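PDB 4GS5: acyl-CoA synthetase (AMP-forming)/AMP-acid ligase II-like protein from Dyadobacter fermentans, which probably activates carboxylic acids, perhaps medium-chain fatty acids, as acyl adenylates with ATP and joins them to coenzyme A. Local coordinates for residues A[173-178]-A[191-196]; A[200-205]-A[241-246]. One frame throughout, in Å; residues are numbered along the deposited sequence.

Contact 1 of 2, residues A[173-178]-A[191-196]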
HETATM    1  N   MSE A 173     -13.666 -17.761   0.930  1.00 29.30           N
HETATM    2  CA  MSE A 173     -14.296 -16.476   0.637  1.00 27.49           C
HETATM    3  C   MSE A 173     -13.299 -15.570  -0.070  1.00 24.68           C
HETATM    4  O   MSE A 173     -12.173 -15.429   0.394  1.00 28.37           O
HETATM    5  CB  MSE A 173     -14.725 -15.795   1.941  1.00 24.19           C
HETATM    6  CG  MSE A 173     -15.069 -14.339   1.749  1.00 25.57           C
HETATM    7 SE   MSE A 173     -15.835 -13.485   3.321  0.56 33.14          SE
HETATM    8  CE  MSE A 173     -14.266 -13.612   4.474  1.00 27.32           C
ATOM      9  N   PRO A 174     -13.715 -14.922  -1.171  1.00 27.13           N
ATOM     10  CA  PRO A 174     -12.801 -14.053  -1.922  1.00 27.35           C
ATOM     11  C   PRO A 174     -12.331 -12.860  -1.100  1.00 27.57           C
ATOM     12  O   PRO A 174     -13.169 -12.096  -0.633  1.00 26.49           O
ATOM     13  CB  PRO A 174     -13.654 -13.558  -3.107  1.00 28.60           C
ATOM     14  CG  PRO A 174     -14.844 -14.411  -3.140  1.00 29.77           C
ATOM     15  CD  PRO A 174     -15.059 -14.971  -1.774  1.00 26.70           C
ATOM     16  N   VAL A 175     -11.013 -12.709  -0.941  1.00 21.79           N
ATOM     17  CA  VAL A 175     -10.431 -11.568  -0.247  1.00 22.44           C
ATOM     18  C   VAL A 175      -9.378 -10.898  -1.144  1.00 26.64           C
ATOM     19  O   VAL A 175      -8.525 -11.580  -1.742  1.00 22.70           O
ATOM     20  CB  VAL A 175      -9.769 -12.010   1.077  1.00 20.94           C
ATOM     21  CG1 VAL A 175      -9.186 -10.829   1.793  1.00 22.07           C
ATOM     22  CG2 VAL A 175     -10.793 -12.717   1.986  1.00 19.74           C
ATOM     23  N   TYR A 176      -9.455  -9.571  -1.244  1.00 22.00           N
ATOM     24  CA  TYR A 176      -8.579  -8.795  -2.109  1.00 24.48           C
ATOM     25  C   TYR A 176      -7.956  -7.699  -1.284  1.00 22.28           C
ATOM     26  O   TYR A 176      -8.473  -7.377  -0.215  1.00 24.26           O
ATOM     27  CB  TYR A 176      -9.377  -8.147  -3.245  1.00 21.04           C
ATOM     28  CG  TYR A 176     -10.090  -9.138  -4.112  1.00 24.20           C
ATOM     29  CD1 TYR A 176      -9.469  -9.690  -5.232  1.00 24.48           C
ATOM     30  CD2 TYR A 176     -11.390  -9.528  -3.818  1.00 24.37           C
ATOM     31  CE1 TYR A 176     -10.132 -10.607  -6.033  1.00 30.09           C
ATOM     32  CE2 TYR A 176     -12.052 -10.434  -4.605  1.00 29.84           C
ATOM     33  CZ  TYR A 176     -11.429 -10.968  -5.710  1.00 32.27           C
ATOM     34  OH  TYR A 176     -12.108 -11.875  -6.485  1.00 35.56           O
ATOM     35  N   GLN A 177      -6.848  -7.140  -1.767  1.00 18.38           N
ATOM     36  CA  GLN A 177      -6.258  -5.963  -1.139  1.00 16.55           C
ATOM     37  C   GLN A 177      -6.018  -4.886  -2.192  1.00 23.58           C
ATOM     38  O   GLN A 177      -5.567  -5.187  -3.295  1.00 21.94           O
ATOM     39  CB  GLN A 177      -4.957  -6.291  -0.374  1.00 18.61           C
ATOM     40  CG  GLN A 177      -4.429  -5.075   0.427  1.00 21.78           C
ATOM     41  CD  GLN A 177      -3.509  -5.456   1.576  1.00 34.17           C
ATOM     42  OE1 GLN A 177      -2.813  -6.460   1.517  1.00 33.56           O
ATOM     43  NE2 GLN A 177      -3.530  -4.658   2.643  1.00 38.47           N
ATOM     44  N   SER A 178      -6.342  -3.641  -1.849  1.00 21.65           N
ATOM     45  CA  SER A 178      -6.220  -2.505  -2.767  1.00 23.61           C
ATOM     46  C   SER A 178      -4.796  -1.973  -2.852  1.00 22.76           C
ATOM     47  O   SER A 178      -4.039  -2.023  -1.875  1.00 22.72           O
ATOM     48  CB  SER A 178      -7.081  -1.339  -2.267  1.00 27.67           C
ATOM     49  OG  SER A 178      -8.447  -1.696  -2.252  1.00 36.93           O
ATOM     50  N   LYS A 191      -4.953  -6.835  -5.504  1.00 17.87           N
ATOM     51  CA  LYS A 191      -4.237  -8.099  -5.296  1.00 23.89           C
ATOM     52  C   LYS A 191      -5.195  -9.184  -4.801  1.00 24.18           C
ATOM     53  O   LYS A 191      -5.995  -8.942  -3.901  1.00 21.39           O
ATOM     54  CB  LYS A 191      -3.156  -7.899  -4.234  1.00 22.25           C
ATOM     55  CG  LYS A 191      -2.377  -9.193  -3.881  1.00 27.97           C
ATOM     56  CD  LYS A 191      -1.359  -8.943  -2.774  1.00 32.07           C
ATOM     57  CE  LYS A 191      -0.154  -8.173  -3.271  1.00 42.12           C
ATOM     58  NZ  LYS A 191       0.813  -7.888  -2.159  1.00 49.05           N
ATOM     59  N   ALA A 192      -5.122 -10.385  -5.359  1.00 18.22           N
ATOM     60  CA  ALA A 192      -5.932 -11.482  -4.823  1.00 18.64           C
ATOM     61  C   ALA A 192      -5.184 -12.154  -3.685  1.00 23.15           C
ATOM     62  O   ALA A 192      -4.052 -12.599  -3.873  1.00 23.11           O
ATOM     63  CB  ALA A 192      -6.265 -12.519  -5.948  1.00 26.47           C
ATOM     64  N   LEU A 193      -5.792 -12.235  -2.503  1.00 20.93           N
ATOM     65  CA  LEU A 193      -5.068 -12.791  -1.351  1.00 22.26           C
ATOM     66  C   LEU A 193      -5.381 -14.263  -1.072  1.00 21.50           C
ATOM     67  O   LEU A 193      -4.774 -14.879  -0.197  1.00 22.49           O
ATOM     68  CB  LEU A 193      -5.320 -11.964  -0.080  1.00 20.75           C
ATOM     69  CG  LEU A 193      -4.865 -10.503  -0.094  1.00 21.71           C
ATOM     70  CD1 LEU A 193      -5.349  -9.788   1.196  1.00 22.09           C
ATOM     71  CD2 LEU A 193      -3.346 -10.379  -0.246  1.00 23.63           C
ATOM     72  N   ASN A 194      -6.342 -14.834  -1.783  1.00 23.24           N
ATOM     73  CA  ASN A 194      -6.594 -16.276  -1.647  1.00 22.29           C
ATOM     74  C   ASN A 194      -7.246 -16.816  -2.912  1.00 25.02           C
ATOM     75  O   ASN A 194      -7.418 -16.086  -3.883  1.00 23.72           O
ATOM     76  CB  ASN A 194      -7.436 -16.605  -0.392  1.00 19.50           C
ATOM     77  CG  ASN A 194      -8.794 -15.900  -0.390  1.00 24.08           C
ATOM     78  OD1 ASN A 194      -9.232 -15.362  -1.407  1.00 23.15           O
ATOM     79  ND2 ASN A 194      -9.468 -15.911   0.758  1.00 22.36           N
ATOM     80  N   GLY A 195      -7.575 -18.104  -2.917  1.00 25.91           N
ATOM     81  CA  GLY A 195      -8.101 -18.742  -4.112  1.00 25.27           C
ATOM     82  C   GLY A 195      -6.945 -19.144  -5.017  1.00 22.22           C
ATOM     83  O   GLY A 195      -5.783 -18.793  -4.756  1.00 19.40           O
ATOM     84  N   PRO A 196      -7.250 -19.847  -6.118  1.00 26.87           N
ATOM     85  CA  PRO A 196      -6.141 -20.359  -6.923  1.00 25.47           C
ATOM     86  C   PRO A 196      -5.387 -19.242  -7.650  1.00 28.35           C
ATOM     87  O   PRO A 196      -4.281 -19.486  -8.100  1.00 25.36           O
ATOM     88  CB  PRO A 196      -6.827 -21.316  -7.908  1.00 27.79           C
ATOM     89  CG  PRO A 196      -8.223 -20.800  -8.031  1.00 25.89           C
ATOM     90  CD  PRO A 196      -8.566 -20.223  -6.666  1.00 28.32           C
TER
HETATM   91  O   HOH W   1      -9.043 -13.589  -3.715  1.00 26.51           O
HETATM   92  O   HOH W   2      -0.721  -7.862   0.624  1.00 37.35           O
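Gln177 and Lys191 form an antiparallel hydrogen-bonded pair, Lys191 N donating to Gln177 O over 2.8 Å in a virtually straight bond (178°) and Gln177 N donating in turn to Lys191 O. Two residues further along, past the non-hydrogen-bonded pair Tyr176 and Ala192, Leu193 N donates to Val175 O at 2.9 Å. Beyond this point the amide of Asn194 takes over from backbone pairing: its ND2 donates to Met173 O at 2.8 Å, while its OD1 accepts from Val175 N at 3.2 Å, with the donor tilted 30° from the carbonyl plane. CG of Asn194 sits between its own N and carbonyl carbon (chi1 59°), which swings the amide across to the facing strand. ND2 also binds Ile168 O, so an alanine here would probably leave Val175 N and two carbonyl oxygens short of a partner. Strands 175-180 and 187-192 make a beta hairpin within the part of the chain that belongs to the AMP-binding enzyme family, with 175-180 also bonded to strand 153-155. Among apolar contacts, CD1 of Leu193 lies against Gln177 CB (3.9 Å) and Val175 CG1, next to Ile168 of helix 162-169. Water 1 joins Val175 O to Asn194 OD1; water 2 links Gln177 OE1 to Lys191 NZ, and NE2 of Gln177 is held by Ala158 O and Gly156 O.

Contact 2 of 2, residues A[200-205]-A[241-246]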
ATOM      1  N   GLU A 200       1.344 -12.149  -5.688  1.00 32.42           N
ATOM      2  CA  GLU A 200       1.898 -10.865  -5.288  1.00 37.12           C
ATOM      3  C   GLU A 200       1.519  -9.744  -6.251  1.00 33.25           C
ATOM      4  O   GLU A 200       1.769  -8.578  -5.959  1.00 38.26           O
ATOM      5  CB  GLU A 200       3.424 -10.939  -5.148  1.00 52.61           C
ATOM      6  CG  GLU A 200       3.909 -11.582  -3.855  1.00 64.73           C
ATOM      7  CD  GLU A 200       4.384 -13.008  -4.060  1.00 73.49           C
ATOM      8  OE1 GLU A 200       4.244 -13.520  -5.192  1.00 76.80           O
ATOM      9  OE2 GLU A 200       4.898 -13.615  -3.095  1.00 76.02           O
ATOM     10  N   LEU A 201       0.902 -10.089  -7.382  1.00 24.35           N
ATOM     11  CA  LEU A 201       0.600  -9.090  -8.409  1.00 26.56           C
ATOM     12  C   LEU A 201      -0.602  -8.241  -8.027  1.00 25.64           C
ATOM     13  O   LEU A 201      -1.606  -8.749  -7.534  1.00 27.33           O
ATOM     14  CB  LEU A 201       0.345  -9.725  -9.782  1.00 31.18           C
ATOM     15  CG  LEU A 201       1.486 -10.379 -10.566  1.00 34.17           C
ATOM     16  CD1 LEU A 201       0.927 -10.920 -11.880  1.00 40.09           C
ATOM     17  CD2 LEU A 201       2.663  -9.438 -10.853  1.00 35.66           C
ATOM     18  N   TYR A 202      -0.490  -6.941  -8.249  1.00 26.63           N
ATOM     19  CA  TYR A 202      -1.658  -6.071  -8.225  1.00 24.91           C
ATOM     20  C   TYR A 202      -2.140  -5.948  -9.668  1.00 24.36           C
ATOM     21  O   TYR A 202      -1.389  -5.512 -10.530  1.00 27.28           O
ATOM     22  CB  TYR A 202      -1.281  -4.693  -7.688  1.00 18.15           C
ATOM     23  CG  TYR A 202      -0.920  -4.656  -6.204  1.00 22.77           C
ATOM     24  CD1 TYR A 202      -1.905  -4.536  -5.221  1.00 21.28           C
ATOM     25  CD2 TYR A 202       0.400  -4.699  -5.799  1.00 24.81           C
ATOM     26  CE1 TYR A 202      -1.567  -4.470  -3.865  1.00 21.27           C
ATOM     27  CE2 TYR A 202       0.751  -4.633  -4.449  1.00 25.32           C
ATOM     28  CZ  TYR A 202      -0.233  -4.518  -3.494  1.00 25.46           C
ATOM     29  OH  TYR A 202       0.134  -4.466  -2.174  1.00 29.17           O
ATOM     30  N   VAL A 203      -3.390  -6.314  -9.927  1.00 26.20           N
ATOM     31  CA  VAL A 203      -3.951  -6.224 -11.269  1.00 23.49           C
ATOM     32  C   VAL A 203      -4.678  -4.890 -11.453  1.00 23.53           C
ATOM     33  O   VAL A 203      -5.593  -4.561 -10.698  1.00 25.00           O
ATOM     34  CB  VAL A 203      -4.903  -7.394 -11.548  1.00 24.38           C
ATOM     35  CG1 VAL A 203      -5.493  -7.310 -12.960  1.00 29.79           C
ATOM     36  CG2 VAL A 203      -4.171  -8.740 -11.347  1.00 27.91           C
ATOM     37  N   PHE A 204      -4.254  -4.120 -12.449  1.00 27.38           N
ATOM     38  CA  PHE A 204      -4.831  -2.799 -12.718  1.00 27.52           C
ATOM     39  C   PHE A 204      -6.336  -2.842 -12.983  1.00 30.36           C
ATOM     40  O   PHE A 204      -6.817  -3.645 -13.779  1.00 29.80           O
ATOM     41  CB  PHE A 204      -4.122  -2.142 -13.912  1.00 29.51           C
ATOM     42  CG  PHE A 204      -2.716  -1.684 -13.606  1.00 30.89           C
ATOM     43  CD1 PHE A 204      -2.490  -0.617 -12.726  1.00 25.40           C
ATOM     44  CD2 PHE A 204      -1.621  -2.337 -14.169  1.00 28.80           C
ATOM     45  CE1 PHE A 204      -1.196  -0.198 -12.429  1.00 25.12           C
ATOM     46  CE2 PHE A 204      -0.314  -1.933 -13.880  1.00 26.88           C
ATOM     47  CZ  PHE A 204      -0.094  -0.860 -13.020  1.00 28.88           C
ATOM     48  N   LEU A 205      -7.074  -1.966 -12.307  1.00 30.79           N
ATOM     49  CA  LEU A 205      -8.499  -1.798 -12.559  1.00 30.32           C
ATOM     50  C   LEU A 205      -8.730  -1.254 -13.971  1.00 35.46           C
ATOM     51  O   LEU A 205      -7.874  -0.570 -14.526  1.00 32.70           O
ATOM     52  CB  LEU A 205      -9.099  -0.838 -11.528  1.00 30.57           C
ATOM     53  CG  LEU A 205      -9.167  -1.369 -10.099  1.00 35.96           C
ATOM     54  CD1 LEU A 205      -9.468  -0.241  -9.116  1.00 39.22           C
ATOM     55  CD2 LEU A 205     -10.204  -2.462 -10.000  1.00 35.81           C
ATOM     56  N   ASN A 241      -1.299  -6.561 -17.747  1.00 30.20           N
ATOM     57  CA  ASN A 241      -2.120  -5.583 -17.035  1.00 32.82           C
ATOM     58  C   ASN A 241      -2.054  -5.654 -15.502  1.00 31.68           C
ATOM     59  O   ASN A 241      -3.073  -5.523 -14.823  1.00 28.64           O
ATOM     60  CB  ASN A 241      -3.574  -5.694 -17.487  1.00 38.71           C
ATOM     61  CG  ASN A 241      -4.275  -6.891 -16.883  1.00 41.75           C
ATOM     62  OD1 ASN A 241      -3.647  -7.919 -16.597  1.00 35.95           O
ATOM     63  ND2 ASN A 241      -5.582  -6.761 -16.670  1.00 44.49           N
ATOM     64  N   ALA A 242      -0.855  -5.849 -14.967  1.00 30.19           N
ATOM     65  CA  ALA A 242      -0.656  -6.024 -13.534  1.00 28.35           C
ATOM     66  C   ALA A 242       0.775  -5.647 -13.192  1.00 28.00           C
ATOM     67  O   ALA A 242       1.618  -5.524 -14.078  1.00 28.82           O
ATOM     68  CB  ALA A 242      -0.932  -7.497 -13.115  1.00 27.40           C
ATOM     69  N   PHE A 243       1.069  -5.465 -11.914  1.00 24.32           N
ATOM     70  CA  PHE A 243       2.445  -5.167 -11.549  1.00 23.21           C
ATOM     71  C   PHE A 243       2.846  -5.823 -10.260  1.00 28.29           C
ATOM     72  O   PHE A 243       2.013  -6.181  -9.429  1.00 28.07           O
ATOM     73  CB  PHE A 243       2.699  -3.651 -11.464  1.00 21.97           C
ATOM     74  CG  PHE A 243       2.112  -2.993 -10.221  1.00 25.24           C
ATOM     75  CD1 PHE A 243       2.866  -2.852  -9.068  1.00 23.58           C
ATOM     76  CD2 PHE A 243       0.817  -2.491 -10.234  1.00 22.80           C
ATOM     77  CE1 PHE A 243       2.328  -2.222  -7.930  1.00 24.47           C
ATOM     78  CE2 PHE A 243       0.271  -1.854  -9.108  1.00 22.94           C
ATOM     79  CZ  PHE A 243       1.018  -1.723  -7.962  1.00 20.90           C
ATOM     80  N   GLN A 244       4.151  -5.983 -10.109  1.00 23.11           N
ATOM     81  CA  GLN A 244       4.709  -6.455  -8.874  1.00 21.67           C
ATOM     82  C   GLN A 244       5.484  -5.303  -8.259  1.00 24.19           C
ATOM     83  O   GLN A 244       6.284  -4.636  -8.938  1.00 24.12           O
ATOM     84  CB  GLN A 244       5.675  -7.608  -9.134  1.00 28.30           C
ATOM     85  CG  GLN A 244       6.412  -8.016  -7.891  1.00 35.87           C
ATOM     86  CD  GLN A 244       7.367  -9.177  -8.129  1.00 44.95           C
ATOM     87  OE1 GLN A 244       7.713  -9.497  -9.275  1.00 47.44           O
ATOM     88  NE2 GLN A 244       7.802  -9.807  -7.045  1.00 46.43           N
ATOM     89  N   TRP A 245       5.259  -5.065  -6.978  1.00 23.74           N
ATOM     90  CA  TRP A 245       6.010  -4.026  -6.284  1.00 25.18           C
ATOM     91  C   TRP A 245       7.386  -4.586  -5.920  1.00 24.48           C
ATOM     92  O   TRP A 245       7.481  -5.664  -5.349  1.00 22.50           O
ATOM     93  CB  TRP A 245       5.265  -3.603  -5.021  1.00 27.51           C
ATOM     94  CG  TRP A 245       5.941  -2.508  -4.209  1.00 26.09           C
ATOM     95  CD1 TRP A 245       5.783  -1.157  -4.366  1.00 28.22           C
ATOM     96  CD2 TRP A 245       6.862  -2.676  -3.116  1.00 26.85           C
ATOM     97  NE1 TRP A 245       6.540  -0.481  -3.438  1.00 28.26           N
ATOM     98  CE2 TRP A 245       7.214  -1.386  -2.666  1.00 26.79           C
ATOM     99  CE3 TRP A 245       7.410  -3.788  -2.471  1.00 24.94           C
ATOM    100  CZ2 TRP A 245       8.088  -1.181  -1.602  1.00 29.26           C
ATOM    101  CZ3 TRP A 245       8.279  -3.580  -1.404  1.00 29.81           C
ATOM    102  CH2 TRP A 245       8.604  -2.288  -0.979  1.00 30.77           C
ATOM    103  N   ILE A 246       8.433  -3.835  -6.243  1.00 22.96           N
ATOM    104  CA  ILE A 246       9.817  -4.265  -6.030  1.00 28.54           C
ATOM    105  C   ILE A 246      10.443  -3.546  -4.837  1.00 31.14           C
ATOM    106  O   ILE A 246      11.139  -4.168  -4.041  1.00 31.06           O
ATOM    107  CB  ILE A 246      10.687  -3.953  -7.252  1.00 23.47           C
ATOM    108  CG1 ILE A 246      10.185  -4.714  -8.489  1.00 30.60           C
ATOM    109  CG2 ILE A 246      12.155  -4.260  -6.969  1.00 29.16           C
ATOM    110  CD1 ILE A 246       9.955  -6.197  -8.243  1.00 32.58           C
TER
HETATM  111  O   HOH W   3       3.615  -6.788  -5.286  1.00 23.89           O
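Strands 202-204 and 242-246 run antiparallel at 146° with their axes 4.7 Å apart, tied by a reciprocal pair of backbone bonds between Tyr202 and Phe243 and by Phe204 N to Asn241 O at 3.0 Å. Past the end of this ladder, water 3 spans the strands, donating to Glu200 O and accepting from Trp245 N.

Three aromatic side chains cluster here. CB of Tyr202 sits over a face of the Phe243 ring, 3.9 Å from its centroid, in a CH-pi contact. The two rings themselves are nearly parallel (24°) but slid so far apart that they hardly overlap. Phe243 carries CG between its backbone N and carbonyl carbon (chi1 75°), which brings the ring back toward the neighbouring strand, where Phe204 meets it from another direction: Phe204 CZ touches Phe243 CD2 at 3.4 Å, the planes oblique to each other. Tyr179 adds an edge-to-face contact with Phe243, and Tyr210 stacks on Phe204.

Ala242 and Val203 belong to the other face. Their CA atoms are only 4.0 Å apart, and CB of Ala242 meets Val203 CG2 at 3.9 Å, while Leu201 CD1 comes up to the same methyl group. Tyr202, Phe204 and Phe243 thus form an aromatic cluster on two adjacent antiparallel strands, with Leu218 and Ile220 of strand 217-221 packed against it.

Contact 1 closes before contact 2 opens along the chain, and their centres lie 13 Å apart. Strands 187-192 and 202-204 are consecutive in sequence and paired side by side; across the fold the strands lie in the order 175-180, 187-192, 202-204, 242-248. Backbone bonds from Val203 to Leu190 and from Leu205 to Val188 pair strand 187-192 with strand 202-204, between the two contacts. The methylene chain of Lys191 packs on Glu200, its CE 3.3 Å from Glu200 O, and its NZ makes a weak hydrogen bond to Tyr202 OH. Together they carry the pairing from strand 175-180, beside parallel strand 153-155, as far as strand 242-248, which in turn pairs with strand 230-238.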